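Local atomic coordinates of 3-HSA hydroxylase, oxygenase (Rhodococcus sp., PDB entry 2RFQ), a protein that hydroxylates the steroid breakdown product 3-HSA to the catechol 3,4-DHSA with reduced FMN and oxygen, as the oxygenase component of a two-component monooxygenase in cholesterol catabolism. Residues T47-L52 with V66-A71; R51-E56 with I89-W94; R15-L20 with V72-S77; T240-I245 with A369-E374. All blocks are in the same frame, centred on the assembly; numbering follows the deposited sequence. Where two conformers were deposited one is given.

Interaction 1 (T47-L52 with V66-A71)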
loop_
_atom_site.group_PDB
_atom_site.type_symbol
_atom_site.label_atom_id
_atom_site.label_comp_id
_atom_site.label_asym_id
_atom_site.label_seq_id
_atom_site.Cartn_x
_atom_site.Cartn_y
_atom_site.Cartn_z
ATOM N N THR A 47 -24.983 32.979 -6.402
ATOM C CA THR A 47 -25.479 31.690 -6.930
ATOM C C THR A 47 -26.598 31.117 -6.060
ATOM O O THR A 47 -27.342 30.268 -6.517
ATOM C CB THR A 47 -24.398 30.603 -7.008
ATOM O OG1 THR A 47 -24.002 30.188 -5.674
ATOM C CG2 THR A 47 -23.203 31.093 -7.829
ATOM N N GLY A 48 -26.679 31.566 -4.809
ATOM C CA GLY A 48 -27.570 30.961 -3.817
ATOM C C GLY A 48 -26.902 29.906 -2.949
ATOM O O GLY A 48 -27.527 29.326 -2.058
ATOM N N PHE A 49 -25.619 29.651 -3.201
ATOM C CA PHE A 49 -24.898 28.598 -2.503
ATOM C C PHE A 49 -25.011 28.660 -0.976
ATOM O O PHE A 49 -25.272 27.646 -0.335
ATOM C CB PHE A 49 -23.399 28.590 -2.876
ATOM C CG PHE A 49 -22.605 27.665 -1.975
ATOM C CD1 PHE A 49 -22.686 26.273 -2.157
ATOM C CD2 PHE A 49 -21.860 28.173 -0.911
ATOM C CE1 PHE A 49 -22.028 25.393 -1.285
ATOM C CE2 PHE A 49 -21.167 27.306 -0.040
ATOM C CZ PHE A 49 -21.266 25.898 -0.230
ATOM N N PHE A 50 -24.765 29.832 -0.394
ATOM C CA PHE A 50 -24.758 29.922 1.076
ATOM C C PHE A 50 -26.154 29.680 1.663
ATOM O O PHE A 50 -26.274 29.269 2.815
ATOM C CB PHE A 50 -24.147 31.233 1.565
ATOM C CG PHE A 50 -22.678 31.356 1.235
ATOM C CD1 PHE A 50 -21.756 30.499 1.827
ATOM C CD2 PHE A 50 -22.242 32.290 0.301
ATOM C CE1 PHE A 50 -20.391 30.563 1.489
ATOM C CE2 PHE A 50 -20.867 32.372 -0.047
ATOM C CZ PHE A 50 -19.959 31.513 0.558
ATOM N N ARG A 51 -27.183 29.886 0.844
ATOM C CA ARG A 51 -28.563 29.637 1.289
ATOM C C ARG A 51 -28.948 28.157 1.290
ATOM O O ARG A 51 -30.013 27.807 1.793
ATOM C CB ARG A 51 -29.560 30.406 0.401
ATOM C CG ARG A 51 -29.349 31.894 0.431
ATOM C CD ARG A 51 -30.542 32.566 -0.242
ATOM N NE ARG A 51 -30.561 34.010 -0.027
ATOM C CZ ARG A 51 -30.978 34.624 1.085
ATOM N NH1 ARG A 51 -31.405 33.929 2.153
ATOM N NH2 ARG A 51 -30.965 35.953 1.130
ATOM N N LEU A 52 -28.095 27.290 0.743
ATOM C CA LEU A 52 -28.475 25.886 0.579
ATOM C C LEU A 52 -28.969 25.205 1.864
ATOM O O LEU A 52 -30.023 24.574 1.833
ATOM C CB LEU A 52 -27.361 25.065 -0.064
ATOM C CG LEU A 52 -27.253 25.229 -1.580
ATOM C CD1 LEU A 52 -25.996 24.494 -2.082
ATOM C CD2 LEU A 52 -28.489 24.712 -2.298
ATOM N N VAL A 66 -27.235 16.164 0.390
ATOM C CA VAL A 66 -26.408 15.697 -0.738
ATOM C C VAL A 66 -26.240 16.832 -1.758
ATOM O O VAL A 66 -25.191 16.977 -2.361
ATOM C CB VAL A 66 -26.916 14.402 -1.382
ATOM C CG1 VAL A 66 -26.075 14.054 -2.623
ATOM C CG2 VAL A 66 -26.841 13.258 -0.352
ATOM N N LEU A 67 -27.271 17.638 -1.948
ATOM C CA LEU A 67 -27.142 18.785 -2.855
ATOM C C LEU A 67 -26.049 19.734 -2.347
ATOM O O LEU A 67 -25.207 20.184 -3.127
ATOM C CB LEU A 67 -28.486 19.518 -2.981
ATOM C CG LEU A 67 -28.418 20.859 -3.733
ATOM C CD1 LEU A 67 -27.927 20.760 -5.156
ATOM C CD2 LEU A 67 -29.786 21.532 -3.729
ATOM N N PHE A 68 -26.047 20.002 -1.043
ATOM C CA PHE A 68 -25.048 20.892 -0.454
ATOM C C PHE A 68 -23.635 20.335 -0.681
ATOM O O PHE A 68 -22.740 21.067 -1.157
ATOM C CB PHE A 68 -25.291 21.100 1.046
ATOM C CG PHE A 68 -24.220 21.922 1.703
ATOM C CD1 PHE A 68 -24.194 23.305 1.540
ATOM C CD2 PHE A 68 -23.225 21.307 2.477
ATOM C CE1 PHE A 68 -23.191 24.083 2.138
ATOM C CE2 PHE A 68 -22.197 22.078 3.054
ATOM C CZ PHE A 68 -22.189 23.457 2.889
ATOM N N TYR A 69 -23.422 19.044 -0.373
ATOM C CA TYR A 69 -22.067 18.495 -0.527
ATOM C C TYR A 69 -21.649 18.382 -1.996
ATOM O O TYR A 69 -20.460 18.500 -2.313
ATOM C CB TYR A 69 -21.888 17.169 0.217
ATOM C CG TYR A 69 -22.068 17.306 1.704
ATOM C CD1 TYR A 69 -21.258 18.160 2.457
ATOM C CD2 TYR A 69 -23.076 16.595 2.355
ATOM C CE1 TYR A 69 -21.442 18.300 3.841
ATOM C CE2 TYR A 69 -23.267 16.711 3.740
ATOM C CZ TYR A 69 -22.443 17.550 4.471
ATOM O OH TYR A 69 -22.654 17.650 5.840
ATOM N N SER A 70 -22.629 18.193 -2.882
ATOM C CA SER A 70 -22.383 18.161 -4.335
ATOM C C SER A 70 -21.904 19.532 -4.803
ATOM O O SER A 70 -20.990 19.626 -5.633
ATOM C CB SER A 70 -23.662 17.749 -5.067
ATOM O OG SER A 70 -23.962 16.401 -4.720
ATOM N N ALA A 71 -22.495 20.586 -4.242
ATOM C CA ALA A 71 -22.092 21.973 -4.570
ATOM C C ALA A 71 -20.669 22.238 -4.089
ATOM O O ALA A 71 -19.836 22.805 -4.813
ATOM C CB ALA A 71 -23.071 22.964 -3.961
#
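Val66 O is gripped twice on the helix whose Phe68 and Ala71 receive Phe49 and Leu52: Ser70 OG bonds to it at 2.7 Å, and the helical bond from Ser70 N arrives over the opposite face of the same carbonyl plane. That hydroxyl is thus spent within its own helix, and what passes between the two segments is hydrocarbon alone, all of it buried. Across from it, helix 38-47 stops in a Schellman motif at Gly48, where a positive phi (94°) turns the chain. An ST turn spans the same residues, Thr47 OG1 accepting from Phe49 N at 3.0 Å. With CG anti to the backbone N (chi1 170°), the Phe49 ring swings toward helix 65-76 and takes Ala71 CB at its edge, near the ring plane, 3.8 Å from CE1. This joins a connecting loop to a helix of the α-helical N-terminal domain of the acyl-CoA dehydrogenase fold. Further out, Phe49 CZ meets Phe68 CE1 at 3.6 Å; the planes are only 21° from parallel, yet the rings are slid so far apart that they hardly overlap. Were an alanine here instead of Phe49, Phe68 CE1 and Ala71 CB would probably be left without the ring that packs against them, opening a gap between loop and helix. Leu52 works with both branches: CD1 lies 3.8 Å from Ala71 CB, while CD2 touches Leu67 CD2 at 3.7 Å, the two leucines crossing at about a right angle. Its CB sits near the plane of the Phe68 ring, at the edge, 4.0 Å from Phe68 CD1. Leu16 of helix 11-25 also reaches Ala71, and Thr240 of helix 233-266 touches Phe68.

Interaction 2 (R51-E56 with I89-W94)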
loop_
_atom_site.group_PDB
_atom_site.type_symbol
_atom_site.label_atom_id
_atom_site.label_comp_id
_atom_site.label_asym_id
_atom_site.label_seq_id
_atom_site.Cartn_x
_atom_site.Cartn_y
_atom_site.Cartn_z
ATOM N N ARG A 51 -27.183 29.886 0.844
ATOM C CA ARG A 51 -28.563 29.637 1.289
ATOM C C ARG A 51 -28.948 28.157 1.290
ATOM O O ARG A 51 -30.013 27.807 1.793
ATOM C CB ARG A 51 -29.560 30.406 0.401
ATOM C CG ARG A 51 -29.349 31.894 0.431
ATOM C CD ARG A 51 -30.542 32.566 -0.242
ATOM N NE ARG A 51 -30.561 34.010 -0.027
ATOM C CZ ARG A 51 -30.978 34.624 1.085
ATOM N NH1 ARG A 51 -31.405 33.929 2.153
ATOM N NH2 ARG A 51 -30.965 35.953 1.130
ATOM N N LEU A 52 -28.095 27.290 0.743
ATOM C CA LEU A 52 -28.475 25.886 0.579
ATOM C C LEU A 52 -28.969 25.205 1.864
ATOM O O LEU A 52 -30.023 24.574 1.833
ATOM C CB LEU A 52 -27.361 25.065 -0.064
ATOM C CG LEU A 52 -27.253 25.229 -1.580
ATOM C CD1 LEU A 52 -25.996 24.494 -2.082
ATOM C CD2 LEU A 52 -28.489 24.712 -2.298
ATOM N N LEU A 53 -28.219 25.321 2.963
ATOM C CA LEU A 53 -28.659 24.711 4.235
ATOM C C LEU A 53 -29.316 25.720 5.197
ATOM O O LEU A 53 -29.558 25.403 6.376
ATOM C CB LEU A 53 -27.514 23.967 4.932
ATOM C CG LEU A 53 -26.922 22.803 4.118
ATOM C CD1 LEU A 53 -25.805 22.170 4.917
ATOM C CD2 LEU A 53 -27.961 21.738 3.768
ATOM N N GLN A 54 -29.555 26.935 4.703
ATOM C CA GLN A 54 -30.237 27.965 5.496
ATOM C C GLN A 54 -31.752 27.684 5.560
ATOM O O GLN A 54 -32.315 27.177 4.594
ATOM C CB GLN A 54 -29.966 29.336 4.882
ATOM C CG GLN A 54 -30.548 30.501 5.658
ATOM C CD GLN A 54 -30.209 31.827 5.003
ATOM O OE1 GLN A 54 -30.253 31.943 3.779
ATOM N NE2 GLN A 54 -29.885 32.835 5.808
ATOM N N PRO A 55 -32.385 27.936 6.722
ATOM C CA PRO A 55 -33.842 27.672 6.854
ATOM C C PRO A 55 -34.723 28.460 5.892
ATOM O O PRO A 55 -34.383 29.588 5.487
ATOM C CB PRO A 55 -34.141 28.023 8.326
ATOM C CG PRO A 55 -32.801 27.766 9.028
ATOM C CD PRO A 55 -31.786 28.309 8.025
ATOM N N GLU A 56 -35.838 27.841 5.507
ATOM C CA GLU A 56 -36.806 28.508 4.650
ATOM C C GLU A 56 -37.259 29.864 5.228
ATOM O O GLU A 56 -37.497 30.815 4.476
ATOM C CB GLU A 56 -37.992 27.582 4.412
ATOM C CG GLU A 56 -39.039 28.141 3.451
ATOM C CD GLU A 56 -40.066 29.012 4.136
ATOM O OE1 GLU A 56 -40.219 28.913 5.374
ATOM O OE2 GLU A 56 -40.738 29.793 3.422
ATOM N N ILE A 89 -18.157 27.656 5.819
ATOM C CA ILE A 89 -19.065 28.788 6.023
ATOM C C ILE A 89 -20.511 28.386 5.681
ATOM O O ILE A 89 -21.442 28.769 6.379
ATOM C CB ILE A 89 -18.606 30.059 5.260
ATOM C CG1 ILE A 89 -17.208 30.490 5.746
ATOM C CG2 ILE A 89 -19.601 31.189 5.458
ATOM C CD1 ILE A 89 -16.828 31.919 5.414
ATOM N N GLY A 90 -20.682 27.583 4.635
ATOM C CA GLY A 90 -22.016 27.138 4.252
ATOM C C GLY A 90 -22.663 26.299 5.349
ATOM O O GLY A 90 -23.858 26.421 5.611
ATOM N N VAL A 91 -21.877 25.433 5.994
ATOM C CA VAL A 91 -22.453 24.546 7.007
ATOM C C VAL A 91 -22.846 25.316 8.272
ATOM O O VAL A 91 -23.699 24.872 9.040
ATOM C CB VAL A 91 -21.547 23.335 7.319
ATOM C CG1 VAL A 91 -20.604 23.633 8.494
ATOM C CG2 VAL A 91 -22.422 22.109 7.634
ATOM N N HIS A 92 -22.235 26.487 8.492
ATOM C CA HIS A 92 -22.605 27.282 9.663
ATOM C C HIS A 92 -24.045 27.753 9.588
ATOM O O HIS A 92 -24.644 28.035 10.612
ATOM C CB HIS A 92 -21.661 28.459 9.845
ATOM C CG HIS A 92 -20.248 28.035 10.025
ATOM N ND1 HIS A 92 -19.183 28.799 9.596
ATOM C CD2 HIS A 92 -19.719 26.889 10.518
ATOM C CE1 HIS A 92 -18.057 28.158 9.858
ATOM N NE2 HIS A 92 -18.357 26.998 10.410
ATOM N N ASN A 93 -24.599 27.828 8.381
ATOM C CA ASN A 93 -26.011 28.238 8.218
ATOM C C ASN A 93 -26.963 27.126 8.635
ATOM O O ASN A 93 -28.087 27.387 9.066
ATOM C CB ASN A 93 -26.274 28.755 6.796
ATOM C CG ASN A 93 -25.572 30.094 6.535
ATOM O OD1 ASN A 93 -25.031 30.709 7.462
ATOM N ND2 ASN A 93 -25.545 30.529 5.278
ATOM N N TRP A 94 -26.474 25.899 8.531
ATOM C CA TRP A 94 -27.145 24.736 9.090
ATOM C C TRP A 94 -27.040 24.787 10.630
ATOM O O TRP A 94 -28.028 24.613 11.348
ATOM C CB TRP A 94 -26.496 23.444 8.536
ATOM C CG TRP A 94 -27.084 22.150 9.069
ATOM C CD1 TRP A 94 -28.070 21.390 8.487
ATOM C CD2 TRP A 94 -26.713 21.467 10.281
ATOM N NE1 TRP A 94 -28.358 20.286 9.281
ATOM C CE2 TRP A 94 -27.526 20.304 10.373
ATOM C CE3 TRP A 94 -25.767 21.715 11.286
ATOM C CZ2 TRP A 94 -27.428 19.405 11.425
ATOM C CZ3 TRP A 94 -25.684 20.797 12.370
ATOM C CH2 TRP A 94 -26.511 19.675 12.417
HETATM O O HOH W 1 -25.692 26.642 3.560
#
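Leu53 brings the loop onto helix 80-96, carried there by a type I turn from Arg51 to Gln54 that is closed by the bond from Gln54 N to Arg51 O. Its backbone N donates to a water at 2.9 Å, and that water donates in turn to Gly90 O at 2.8 Å, bridging 51-56 and 89-94, between which no direct hydrogen bond is found. The Leu53 side chain packs CB to CB on Trp94 at 3.8 Å, and CD1 reaches on toward Val91 CG2 (4.3 Å). Next comes Gln54, whose CB lies 4.2 Å from Asn93 CB. Its CG is anti to the backbone N (chi1 -176°) and the chain runs out extended, taking NE2 to a hydrogen bond with Thr112 O. Asn93 likewise spends its amide elsewhere, ND2 donating to Phe50 O just upstream of the turn. Pro55 finishes the contact with CD 4.0 Å from Asn93 O. The loop is thus wedged between helix 80-96, which Asn93 and Trp94 present to it, helix 65-76, where Phe68 touches Leu53, and helix 101-108, whose Trp108 touches Gln54, Pro55 and Asn93.

Interaction 3 (R15-L20 with V72-S77)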
loop_
_atom_site.group_PDB
_atom_site.type_symbol
_atom_site.label_atom_id
_atom_site.label_comp_id
_atom_site.label_asym_id
_atom_site.label_seq_id
_atom_site.Cartn_x
_atom_site.Cartn_y
_atom_site.Cartn_z
ATOM N N ARG A 15 -25.733 27.734 -11.712
ATOM C CA ARG A 15 -25.042 29.001 -11.508
ATOM C C ARG A 15 -23.586 28.775 -11.074
ATOM O O ARG A 15 -22.684 29.508 -11.506
ATOM C CB ARG A 15 -25.769 29.853 -10.489
ATOM C CG ARG A 15 -27.140 30.337 -10.972
ATOM C CD ARG A 15 -27.870 30.941 -9.775
ATOM N NE ARG A 15 -29.283 31.197 -10.048
ATOM C CZ ARG A 15 -30.239 31.184 -9.118
ATOM N NH1 ARG A 15 -29.950 30.932 -7.837
ATOM N NH2 ARG A 15 -31.495 31.431 -9.463
ATOM N N LEU A 16 -23.353 27.748 -10.249
ATOM C CA LEU A 16 -21.973 27.425 -9.852
ATOM C C LEU A 16 -21.128 26.994 -11.053
ATOM O O LEU A 16 -19.977 27.410 -11.194
ATOM C CB LEU A 16 -21.932 26.371 -8.742
ATOM C CG LEU A 16 -22.345 26.892 -7.369
ATOM C CD1 LEU A 16 -22.595 25.697 -6.413
ATOM C CD2 LEU A 16 -21.309 27.914 -6.806
ATOM N N ASP A 17 -21.702 26.175 -11.932
ATOM C CA ASP A 17 -21.015 25.776 -13.156
ATOM C C ASP A 17 -20.493 26.967 -13.956
ATOM O O ASP A 17 -19.357 26.945 -14.437
ATOM C CB ASP A 17 -21.955 24.970 -14.046
ATOM C CG ASP A 17 -21.959 23.511 -13.711
ATOM O OD1 ASP A 17 -20.959 23.023 -13.127
ATOM O OD2 ASP A 17 -22.967 22.845 -14.062
ATOM N N ALA A 18 -21.335 27.983 -14.118
ATOM C CA ALA A 18 -20.985 29.193 -14.851
ATOM C C ALA A 18 -19.817 29.934 -14.191
ATOM O O ALA A 18 -19.090 30.661 -14.851
ATOM C CB ALA A 18 -22.197 30.103 -14.947
ATOM N N LEU A 19 -19.643 29.738 -12.883
ATOM C CA LEU A 19 -18.644 30.478 -12.118
ATOM C C LEU A 19 -17.283 29.788 -12.073
ATOM O O LEU A 19 -16.253 30.431 -11.809
ATOM C CB LEU A 19 -19.172 30.678 -10.673
ATOM C CG LEU A 19 -18.326 31.488 -9.688
ATOM C CD1 LEU A 19 -18.059 32.909 -10.233
ATOM C CD2 LEU A 19 -19.005 31.568 -8.308
ATOM N N LEU A 20 -17.264 28.476 -12.298
ATOM C CA LEU A 20 -16.011 27.701 -12.123
ATOM C C LEU A 20 -14.781 28.260 -12.858
ATOM O O LEU A 20 -13.703 28.362 -12.246
ATOM C CB LEU A 20 -16.205 26.214 -12.460
ATOM C CG LEU A 20 -17.210 25.446 -11.615
ATOM C CD1 LEU A 20 -17.061 23.931 -11.818
ATOM C CD2 LEU A 20 -17.125 25.797 -10.111
ATOM N N VAL A 72 -20.386 21.780 -2.869
ATOM C CA VAL A 72 -19.039 21.873 -2.307
ATOM C C VAL A 72 -18.005 21.171 -3.179
ATOM O O VAL A 72 -16.952 21.752 -3.500
ATOM C CB VAL A 72 -19.006 21.309 -0.884
ATOM C CG1 VAL A 72 -17.548 21.165 -0.385
ATOM C CG2 VAL A 72 -19.736 22.300 0.026
ATOM N N ARG A 73 -18.325 19.938 -3.549
ATOM C CA ARG A 73 -17.453 19.147 -4.416
ATOM C C ARG A 73 -17.118 19.921 -5.684
ATOM O O ARG A 73 -15.947 19.999 -6.088
ATOM C CB ARG A 73 -18.100 17.818 -4.783
ATOM C CG ARG A 73 -17.176 16.929 -5.570
ATOM C CD ARG A 73 -17.887 15.675 -5.960
ATOM N NE ARG A 73 -18.746 15.917 -7.111
ATOM C CZ ARG A 73 -19.235 14.950 -7.899
ATOM N NH1 ARG A 73 -18.960 13.657 -7.671
ATOM N NH2 ARG A 73 -20.015 15.273 -8.924
ATOM N N LYS A 74 -18.144 20.507 -6.307
ATOM C CA LYS A 74 -17.949 21.292 -7.535
ATOM C C LYS A 74 -17.018 22.494 -7.304
ATOM O O LYS A 74 -16.059 22.693 -8.053
ATOM C CB LYS A 74 -19.315 21.768 -8.051
ATOM C CG LYS A 74 -19.265 22.501 -9.354
ATOM C CD LYS A 74 -20.643 23.050 -9.768
ATOM C CE LYS A 74 -21.640 21.945 -10.018
ATOM N NZ LYS A 74 -21.344 21.147 -11.251
ATOM N N ILE A 75 -17.322 23.307 -6.290
ATOM C CA ILE A 75 -16.480 24.492 -6.023
ATOM C C ILE A 75 -15.029 24.099 -5.781
ATOM O O ILE A 75 -14.096 24.692 -6.366
ATOM C CB ILE A 75 -17.009 25.304 -4.831
ATOM C CG1 ILE A 75 -18.441 25.782 -5.112
ATOM C CG2 ILE A 75 -16.077 26.496 -4.526
ATOM C CD1 ILE A 75 -19.151 26.226 -3.817
ATOM N N ALA A 76 -14.837 23.101 -4.926
ATOM C CA ALA A 76 -13.479 22.661 -4.558
ATOM C C ALA A 76 -12.697 22.097 -5.740
ATOM O O ALA A 76 -11.464 22.087 -5.705
ATOM C CB ALA A 76 -13.563 21.625 -3.435
ATOM N N SER A 77 -13.391 21.576 -6.761
ATOM C CA SER A 77 -12.725 21.064 -7.959
ATOM C C SER A 77 -12.080 22.178 -8.807
ATOM O O SER A 77 -11.265 21.888 -9.700
ATOM C CB SER A 77 -13.692 20.238 -8.804
ATOM O OG SER A 77 -14.622 21.053 -9.505
#
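Lys74 NZ makes a salt bridge to Asp17 OD1 at 2.7 Å, meeting that oxygen on its syn side but 34° out of the carboxylate plane. The ammonium has a second acid in Asp8, whose OD1 it also bridges; since the two carboxylates come close to each other, the lysine probably offsets much of their mutual repulsion. To get there the chain leaves its helix extended and then bends at both chi3 (-64°) and chi4, bringing NZ round to Asp17, whose side chain it crosses at about a right angle. On the way its methylenes do the packing: CD lies 3.7 Å from Leu16 CB, and CG is 3.6 Å from Leu20 CD1. A methionine in place of Lys74 would probably keep some of this hydrocarbon contact but leave Asp17 and Asp8 facing each other without the positive charge between them. Farther from the charged end, Leu16 CD2 meets Ile75 CG1 at 4.0 Å, the two side chains crossing at a slant, and Leu20 CD2 approaches the backbone of Ile75 at CA (4.3 Å). Ser77 OG donates to Lys74 O, three residues back, at 2.6 Å. Leu16 and Leu19 are backed by Leu44 of helix 38-47, and Ile75 by Thr82 and Ser86 of helix 80-96. The axes of 15-20 and 72-76 run almost parallel, 10° apart, at 10.1 Å, with leucine and isoleucine inward and a salt bridge along the margin, side-by-side helix packing within the all-helical N-terminal domain of an acyl-CoA dehydrogenase-like fold.

Interaction 4 (T240-I245 with A369-E374)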
loop_
_atom_site.group_PDB
_atom_site.type_symbol
_atom_site.label_atom_id
_atom_site.label_comp_id
_atom_site.label_asym_id
_atom_site.label_seq_id
_atom_site.Cartn_x
_atom_site.Cartn_y
_atom_site.Cartn_z
ATOM N N THR A 240 -18.471 17.861 5.828
ATOM C CA THR A 240 -18.108 19.217 5.334
ATOM C C THR A 240 -16.588 19.414 5.169
ATOM O O THR A 240 -16.135 20.217 4.355
ATOM C CB THR A 240 -18.797 20.345 6.128
ATOM O OG1 THR A 240 -19.667 21.077 5.231
ATOM C CG2 THR A 240 -17.802 21.333 6.694
ATOM N N ILE A 241 -15.815 18.629 5.919
ATOM C CA ILE A 241 -14.371 18.617 5.849
ATOM C C ILE A 241 -13.853 17.672 4.759
ATOM O O ILE A 241 -12.860 17.982 4.087
ATOM C CB ILE A 241 -13.795 18.240 7.266
ATOM C CG1 ILE A 241 -14.229 19.282 8.297
ATOM C CG2 ILE A 241 -12.278 17.921 7.211
ATOM C CD1 ILE A 241 -13.904 20.756 7.897
ATOM N N SER A 242 -14.499 16.531 4.574
ATOM C CA SER A 242 -14.040 15.602 3.532
ATOM C C SER A 242 -14.499 16.014 2.131
ATOM O O SER A 242 -13.761 15.837 1.160
ATOM C CB SER A 242 -14.505 14.153 3.811
ATOM O OG SER A 242 -13.915 13.677 5.012
ATOM N N ALA A 243 -15.729 16.522 2.018
ATOM C CA ALA A 243 -16.280 16.843 0.677
ATOM C C ALA A 243 -15.374 17.753 -0.167
ATOM O O ALA A 243 -15.158 17.464 -1.352
ATOM C CB ALA A 243 -17.706 17.414 0.794
ATOM N N PRO A 244 -14.825 18.839 0.414
ATOM C CA PRO A 244 -13.933 19.687 -0.406
ATOM C C PRO A 244 -12.646 18.959 -0.806
ATOM O O PRO A 244 -12.146 19.176 -1.885
ATOM C CB PRO A 244 -13.667 20.921 0.474
ATOM C CG PRO A 244 -14.016 20.501 1.881
ATOM C CD PRO A 244 -15.003 19.371 1.785
ATOM N N ILE A 245 -12.148 18.064 0.046
ATOM C CA ILE A 245 -10.935 17.321 -0.311
ATOM C C ILE A 245 -11.229 16.362 -1.460
ATOM O O ILE A 245 -10.440 16.256 -2.409
ATOM C CB ILE A 245 -10.321 16.639 0.900
ATOM C CG1 ILE A 245 -9.946 17.710 1.943
ATOM C CG2 ILE A 245 -9.102 15.828 0.484
ATOM C CD1 ILE A 245 -9.522 17.120 3.332
ATOM N N ALA A 369 -8.996 17.769 12.604
ATOM C CA ALA A 369 -9.321 16.719 13.576
ATOM C C ALA A 369 -10.309 15.716 13.021
ATOM O O ALA A 369 -10.227 14.521 13.347
ATOM C CB ALA A 369 -9.887 17.315 14.853
ATOM N N ALA A 370 -11.265 16.207 12.220
ATOM C CA ALA A 370 -12.332 15.344 11.699
ATOM C C ALA A 370 -11.847 14.371 10.604
ATOM O O ALA A 370 -12.593 13.461 10.199
ATOM C CB ALA A 370 -13.518 16.198 11.193
ATOM N N ASN A 371 -10.610 14.565 10.123
ATOM C CA ASN A 371 -10.003 13.640 9.164
ATOM C C ASN A 371 -9.109 12.576 9.794
ATOM O O ASN A 371 -8.652 11.665 9.087
ATOM C CB ASN A 371 -9.172 14.384 8.110
ATOM C CG ASN A 371 -10.011 15.076 7.060
ATOM O OD1 ASN A 371 -9.633 16.168 6.554
ATOM N ND2 ASN A 371 -11.108 14.478 6.703
ATOM N N ASP A 372 -8.835 12.678 11.095
ATOM C CA ASP A 372 -7.970 11.685 11.718
ATOM C C ASP A 372 -8.598 10.301 11.525
ATOM O O ASP A 372 -9.707 10.061 12.023
ATOM C CB ASP A 372 -7.771 11.942 13.196
ATOM C CG ASP A 372 -6.774 10.973 13.786
ATOM O OD1 ASP A 372 -5.569 11.299 13.841
ATOM O OD2 ASP A 372 -7.173 9.837 14.055
ATOM N N PRO A 373 -7.922 9.409 10.764
ATOM C CA PRO A 373 -8.660 8.198 10.371
ATOM C C PRO A 373 -8.741 7.160 11.470
ATOM O O PRO A 373 -9.807 6.533 11.655
ATOM C CB PRO A 373 -7.886 7.681 9.152
ATOM C CG PRO A 373 -6.452 8.184 9.386
ATOM C CD PRO A 373 -6.583 9.493 10.128
ATOM N N GLU A 374 -7.652 6.977 12.232
ATOM C CA GLU A 374 -7.692 5.968 13.301
ATOM C C GLU A 374 -8.743 6.268 14.367
ATOM O O GLU A 374 -9.347 5.360 14.924
ATOM C CB GLU A 374 -6.320 5.765 13.925
ATOM C CG GLU A 374 -5.368 5.124 12.950
ATOM C CD GLU A 374 -4.515 6.127 12.186
ATOM O OE1 GLU A 374 -4.716 7.373 12.281
ATOM O OE2 GLU A 374 -3.622 5.624 11.467
#
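Ile241 faces Ala370 and Asn371 inside the acyl-CoA dehydrogenase-like fold, where the long helix 233-266 of the C-terminal helical bundle meets the short 3-10 turn leading to helix 373-384. Its CB points at that turn and is 4.4 Å from Ala370 CB. One branch, CG1, sits beside the backbone N (chi1 -61°) and comes only slightly closer to the same methyl, 4.3 Å from Ala370 CB. The other, CG2, lies against the side-chain amide of Asn371, 3.6 Å from its CG. At the tip, chi2 of -53° folds CD1 back from the 369-374 segment. The isoleucine also touches Trp84 and His368, which by similarity bind FMN, as probably does Ala369, so this contact probably lies in the wall beside the flavin site. One turn later Ile245 and Asn371 run at each other from opposite directions, Ile245 CD1 coming 4.3 Å from Asn371 CG, so two isoleucines border the amide on neighbouring sides. Ser242 stands close by, but its hydroxyl is committed to helix 316-344, hydrogen-bonded with Thr330 OG1 and Gln326 NE2. Gln326 NE2 also donates to Ala370 O, which Arg323 NH1 grips as well, so one glutamine ties helix 233-266 and the 3-10 turn together. Pro244 has no N-H to give, and the helix kinks there. On the other segment the backbone turns with Asp372 N bonded to Ala369 O at 3.2 Å, and Asp372 is the N-cap of the helix that follows, its OD2 accepting from Arg375 N.

In the fold
Interactions 1, 2 and 3 build one helical cluster around helix 65-76. Interactions 1 and 2 share Arg51 and Leu52 and touch directly, Phe68 CG lying 3.6 Å from Leu53 CD1. Interactions 1 and 3 meet where Thr47 O comes within 3.0 Å of Arg15 NH1. Interaction 4 belongs to the C-terminal bundle, its centre about 20 Å from those of interactions 2 and 3, yet helix 233-266 reaches them: Thr240 OG1 is 3.6 Å from Val91 CB, and Ala76 CB 3.2 Å from Pro244 O. The inferred FMN site borders this junction, with the Ile241 side chain about 4 Å from that of Trp84 and the Val91 side chain about 5 Å from that of Tyr120.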